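Local coordinates for armadillo repeat protein arm00016 (Synthetic construct, PDB 4D4E) that serves as a computationally designed armadillo repeat scaffold, intended for the modular recognition of peptides, at residues V18-S23 and Q30-K35; S37-A40 and E45-Q48. All blocks are in the same frame, centred on the assembly; numbering follows the deposited sequence. Where two conformers were deposited one is given.

Contact 1. Residues V18-S23 and Q30-K35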
# COMPACT_ATOMS: atom_id res chain seq x y z
N VAL A 18 -10.36 -18.18 -15.66
CA VAL A 18 -10.50 -16.77 -15.99
C VAL A 18 -11.88 -16.41 -16.56
O VAL A 18 -12.47 -15.38 -16.18
CB VAL A 18 -9.41 -16.30 -16.99
CG1 VAL A 18 -9.81 -14.96 -17.66
CG2 VAL A 18 -8.05 -16.22 -16.29
N GLN A 19 -12.38 -17.25 -17.46
CA GLN A 19 -13.73 -17.08 -17.98
C GLN A 19 -14.80 -17.03 -16.87
O GLN A 19 -15.75 -16.24 -16.95
CB GLN A 19 -14.07 -18.19 -18.95
CG GLN A 19 -15.05 -17.72 -20.00
CD GLN A 19 -15.71 -18.89 -20.70
OE1 GLN A 19 -15.25 -20.02 -20.59
NE2 GLN A 19 -16.78 -18.62 -21.45
N GLN A 20 -14.63 -17.88 -15.84
CA GLN A 20 -15.60 -17.96 -14.76
C GLN A 20 -15.68 -16.71 -13.89
O GLN A 20 -16.70 -16.51 -13.24
CB GLN A 20 -15.35 -19.20 -13.89
CG GLN A 20 -15.64 -20.48 -14.64
CD GLN A 20 -15.11 -21.71 -13.93
OE1 GLN A 20 -14.34 -21.61 -12.96
NE2 GLN A 20 -15.53 -22.89 -14.39
N LEU A 21 -14.63 -15.88 -13.88
CA LEU A 21 -14.69 -14.55 -13.24
C LEU A 21 -15.79 -13.66 -13.86
O LEU A 21 -16.24 -12.71 -13.24
CB LEU A 21 -13.33 -13.82 -13.34
CG LEU A 21 -12.12 -14.54 -12.74
CD1 LEU A 21 -10.91 -13.64 -12.83
CD2 LEU A 21 -12.35 -14.97 -11.25
N ASN A 22 -16.16 -13.97 -15.10
CA ASN A 22 -17.15 -13.19 -15.86
C ASN A 22 -18.52 -13.89 -15.85
O ASN A 22 -19.45 -13.42 -16.47
CB ASN A 22 -16.67 -12.95 -17.33
CG ASN A 22 -15.18 -12.57 -17.44
OD1 ASN A 22 -14.80 -11.40 -17.33
ND2 ASN A 22 -14.33 -13.57 -17.69
N SER A 23 -18.62 -15.02 -15.13
CA SER A 23 -19.87 -15.80 -14.98
C SER A 23 -20.86 -15.15 -14.02
O SER A 23 -20.47 -14.79 -12.92
CB SER A 23 -19.55 -17.19 -14.43
OG SER A 23 -20.69 -17.78 -13.82
N GLN A 30 -17.34 -17.20 -7.23
CA GLN A 30 -16.66 -17.37 -5.94
C GLN A 30 -15.58 -18.45 -6.04
O GLN A 30 -14.47 -18.26 -5.58
CB GLN A 30 -17.70 -17.89 -4.92
CG GLN A 30 -17.33 -17.71 -3.45
CD GLN A 30 -18.05 -18.69 -2.50
OE1 GLN A 30 -18.77 -19.60 -2.93
NE2 GLN A 30 -17.83 -18.51 -1.21
N SER A 31 -15.94 -19.57 -6.66
CA SER A 31 -15.02 -20.68 -6.85
C SER A 31 -13.81 -20.28 -7.72
O SER A 31 -12.65 -20.55 -7.36
CB SER A 31 -15.77 -21.82 -7.52
OG SER A 31 -15.30 -23.04 -7.03
N ALA A 32 -14.10 -19.64 -8.86
CA ALA A 32 -13.02 -19.19 -9.73
C ALA A 32 -12.11 -18.21 -9.01
O ALA A 32 -10.88 -18.42 -8.95
CB ALA A 32 -13.56 -18.64 -11.05
N LEU A 33 -12.68 -17.15 -8.41
CA LEU A 33 -11.85 -16.25 -7.62
C LEU A 33 -11.08 -16.96 -6.52
O LEU A 33 -9.96 -16.59 -6.28
CB LEU A 33 -12.63 -15.13 -6.97
CG LEU A 33 -12.47 -13.69 -7.35
CD1 LEU A 33 -13.23 -12.91 -6.31
CD2 LEU A 33 -11.01 -13.24 -7.43
N ARG A 34 -11.70 -17.97 -5.88
CA ARG A 34 -11.01 -18.88 -4.96
C ARG A 34 -9.68 -19.35 -5.52
O ARG A 34 -8.63 -19.05 -4.97
CB ARG A 34 -11.83 -20.15 -4.72
CG ARG A 34 -12.90 -20.09 -3.68
CD ARG A 34 -12.43 -20.59 -2.31
NE ARG A 34 -13.46 -20.29 -1.30
CZ ARG A 34 -13.59 -19.11 -0.68
NH1 ARG A 34 -12.76 -18.11 -0.91
NH2 ARG A 34 -14.56 -18.95 0.20
N LYS A 35 -9.75 -20.14 -6.59
CA LYS A 35 -8.58 -20.81 -7.12
C LYS A 35 -7.53 -19.78 -7.56
O LYS A 35 -6.34 -19.87 -7.20
CB LYS A 35 -8.97 -21.74 -8.27
CG LYS A 35 -9.75 -22.98 -7.81
CD LYS A 35 -10.77 -23.43 -8.88
CE LYS A 35 -11.91 -24.27 -8.30
NZ LYS A 35 -12.49 -23.68 -7.05

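Contact 2. Residues S37-A40 and E45-Q48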
# COMPACT_ATOMS: atom_id res chain seq x y z
N SER A 37 -7.17 -16.79 -6.51
CA SER A 37 -6.61 -16.26 -5.26
C SER A 37 -5.48 -17.17 -4.78
O SER A 37 -4.41 -16.69 -4.49
CB SER A 37 -7.68 -16.20 -4.17
OG SER A 37 -8.52 -15.10 -4.41
N GLN A 38 -5.75 -18.47 -4.78
CA GLN A 38 -4.78 -19.51 -4.41
C GLN A 38 -3.48 -19.39 -5.27
O GLN A 38 -2.37 -19.33 -4.71
CB GLN A 38 -5.44 -20.87 -4.58
CG GLN A 38 -4.87 -21.96 -3.71
CD GLN A 38 -4.98 -23.34 -4.35
OE1 GLN A 38 -5.66 -23.53 -5.37
NE2 GLN A 38 -4.28 -24.31 -3.76
N ILE A 39 -3.63 -19.32 -6.60
CA ILE A 39 -2.49 -19.26 -7.49
C ILE A 39 -1.70 -17.98 -7.26
O ILE A 39 -0.50 -18.03 -7.11
CB ILE A 39 -2.95 -19.45 -8.97
CG1 ILE A 39 -3.50 -20.88 -9.14
CG2 ILE A 39 -1.80 -19.19 -9.92
CD1 ILE A 39 -4.68 -21.01 -10.10
N ALA A 40 -2.38 -16.85 -7.21
CA ALA A 40 -1.77 -15.53 -6.93
C ALA A 40 -0.90 -15.49 -5.67
O ALA A 40 0.04 -14.70 -5.59
CB ALA A 40 -2.85 -14.46 -6.86
N GLU A 45 6.21 -16.92 -10.53
CA GLU A 45 5.93 -17.84 -11.61
C GLU A 45 4.43 -18.06 -11.78
O GLU A 45 3.90 -17.94 -12.89
CB GLU A 45 6.66 -19.15 -11.39
CG GLU A 45 8.13 -19.03 -11.78
CD GLU A 45 8.95 -20.20 -11.30
OE1 GLU A 45 8.55 -21.36 -11.53
OE2 GLU A 45 10.01 -19.95 -10.68
N GLN A 46 3.78 -18.36 -10.66
CA GLN A 46 2.32 -18.49 -10.59
C GLN A 46 1.61 -17.21 -11.05
O GLN A 46 0.64 -17.27 -11.81
CB GLN A 46 1.89 -18.85 -9.16
CG GLN A 46 2.33 -20.23 -8.67
CD GLN A 46 1.60 -21.37 -9.36
OE1 GLN A 46 0.59 -21.87 -8.85
NE2 GLN A 46 2.11 -21.79 -10.51
N ILE A 47 2.09 -16.06 -10.59
CA ILE A 47 1.52 -14.80 -11.02
C ILE A 47 1.66 -14.65 -12.53
O ILE A 47 0.78 -14.12 -13.22
CB ILE A 47 2.17 -13.62 -10.25
CG1 ILE A 47 1.73 -13.68 -8.79
CG2 ILE A 47 1.80 -12.27 -10.88
CD1 ILE A 47 2.65 -12.95 -7.82
N GLN A 48 2.77 -15.16 -13.06
CA GLN A 48 3.04 -14.99 -14.48
C GLN A 48 2.06 -15.78 -15.32
O GLN A 48 1.58 -15.29 -16.37
CB GLN A 48 4.51 -15.35 -14.81
CG GLN A 48 4.92 -14.87 -16.17
CD GLN A 48 4.62 -13.40 -16.36
OE1 GLN A 48 4.76 -12.61 -15.42
NE2 GLN A 48 4.24 -13.02 -17.59
O HOH W 1 -0.16 -21.34 -5.71

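Contact 1. Residues V18-S23 and Q30-K35
Gln-20 and Ala-32 mark the closest backbone approach of residues 18-23 and 30-35, with CA atoms 5.8 Å apart, and a type I turn runs from Gln-20 to Ser-23. Ser-23 N closes this turn on Gln-20 O at 3.1 Å. The CB bonds of both Gln-20 and Ala-32 point across the gap, and the two atoms meet directly: Gln-20 CB lies 3.4 Å from Ala-32 CB. A methyl group is small enough to admit so near an approach of the two backbones. The same methyl also touches the far end of the glutamine, Ala-32 CB standing 3.6 Å from Gln-20 OE1. It reaches the oxygen end of the amide and does not lie over the flat face. This second touch follows from the torsions: Gln-20 CG is anti to the carbonyl carbon (chi1 -68°), the chain runs out alongside the methyl, and chi3 of -11° turns OE1 back toward it.

Leu-21 works through one branch. Its CD2 presses on the backbone of the second helix at Leu-33 N, 3.6 Å away, while also meeting Ala-32 CB at 3.9 Å and Leu-33 CG at 4.1 Å. CD2 thus fits beside two consecutive residues of helix 26-40. No hydrogen bond crosses between the segments; contact is by aliphatic carbon, with an amide oxygen and a backbone nitrogen at the margins.

Three of the four touching residues are buried. Leu-21 continues inward onto Leu-36, joining helix 14-20 to helix 26-40, which Leu-33 in turn packs on Leu-59 of helix 56-61 and Val-70 of helix 68-81 in the armadillo stack; Val-18 touches Pro-58 of helix 56-61 directly.

Contact 2. Residues S37-A40 and E45-Q48
The flat side-chain amide of Gln-46 has one face turned to Ile-39, whose CG2 methyl stands over it, 4.1 Å from Gln-46 CD and mostly displaced along the normal to the amide plane. The methyl is shifted toward the oxygen end, Ile-39 CG2 lying 3.7 Å from Gln-46 OE1. There a water donates to Gln-46 OE1 at 3.3 Å, and the same water donates to Gln-38 O at 3.2 Å. The bend at chi2 (-70°) turns the amide toward Ile-39. The two side chains cross at about a right angle. Ile-39 CG2, anti to its own backbone N, also touches the helix backbone at Gln-46 O, 3.6 Å away.

Two backbone oxygens near the C-terminal end of helix 26-40 face carbon on helix 44-52. Gln-46 CB packs on Ile-39 O at 3.3 Å. One residue further along, Ile-47 CG1 lies 3.8 Å from Ala-40 O, with CD1 of the same isoleucine almost as near. The Ala-40 methyl points away from this segment and touches Leu-50 and Asn-80, while Ile-47 extends to Ile-81 of helix 68-81.

These consecutive helices of the armadillo fold thus pack here by carbon against carbonyl oxygen, without a direct hydrogen bond. Gln-38 O is probably satisfied by Ser-41 OG and the water, whose two bonds are long, rather than by helix 44-52.

Helix 26-40 takes part in both contacts, first meeting helix 14-20 and its turn in contact 1, then helix 44-52 in contact 2; their centres lie 14 Å apart, and the two follow one another along helix 26-40, where Ser-37 OG bonds to Leu-33 O. Contact 1 is the more buried, with three of four touching residues enclosed against two in contact 2. The interface areas are almost equal, 178 and 179 Å², yet the chemistry differs: contact 1 is mostly aliphatic carbon, with one amide oxygen and a backbone nitrogen at its margins, whereas helix-end carbonyls and a bridging water enter contact 2. Both join consecutive helices at the N-terminal end of the armadillo stack.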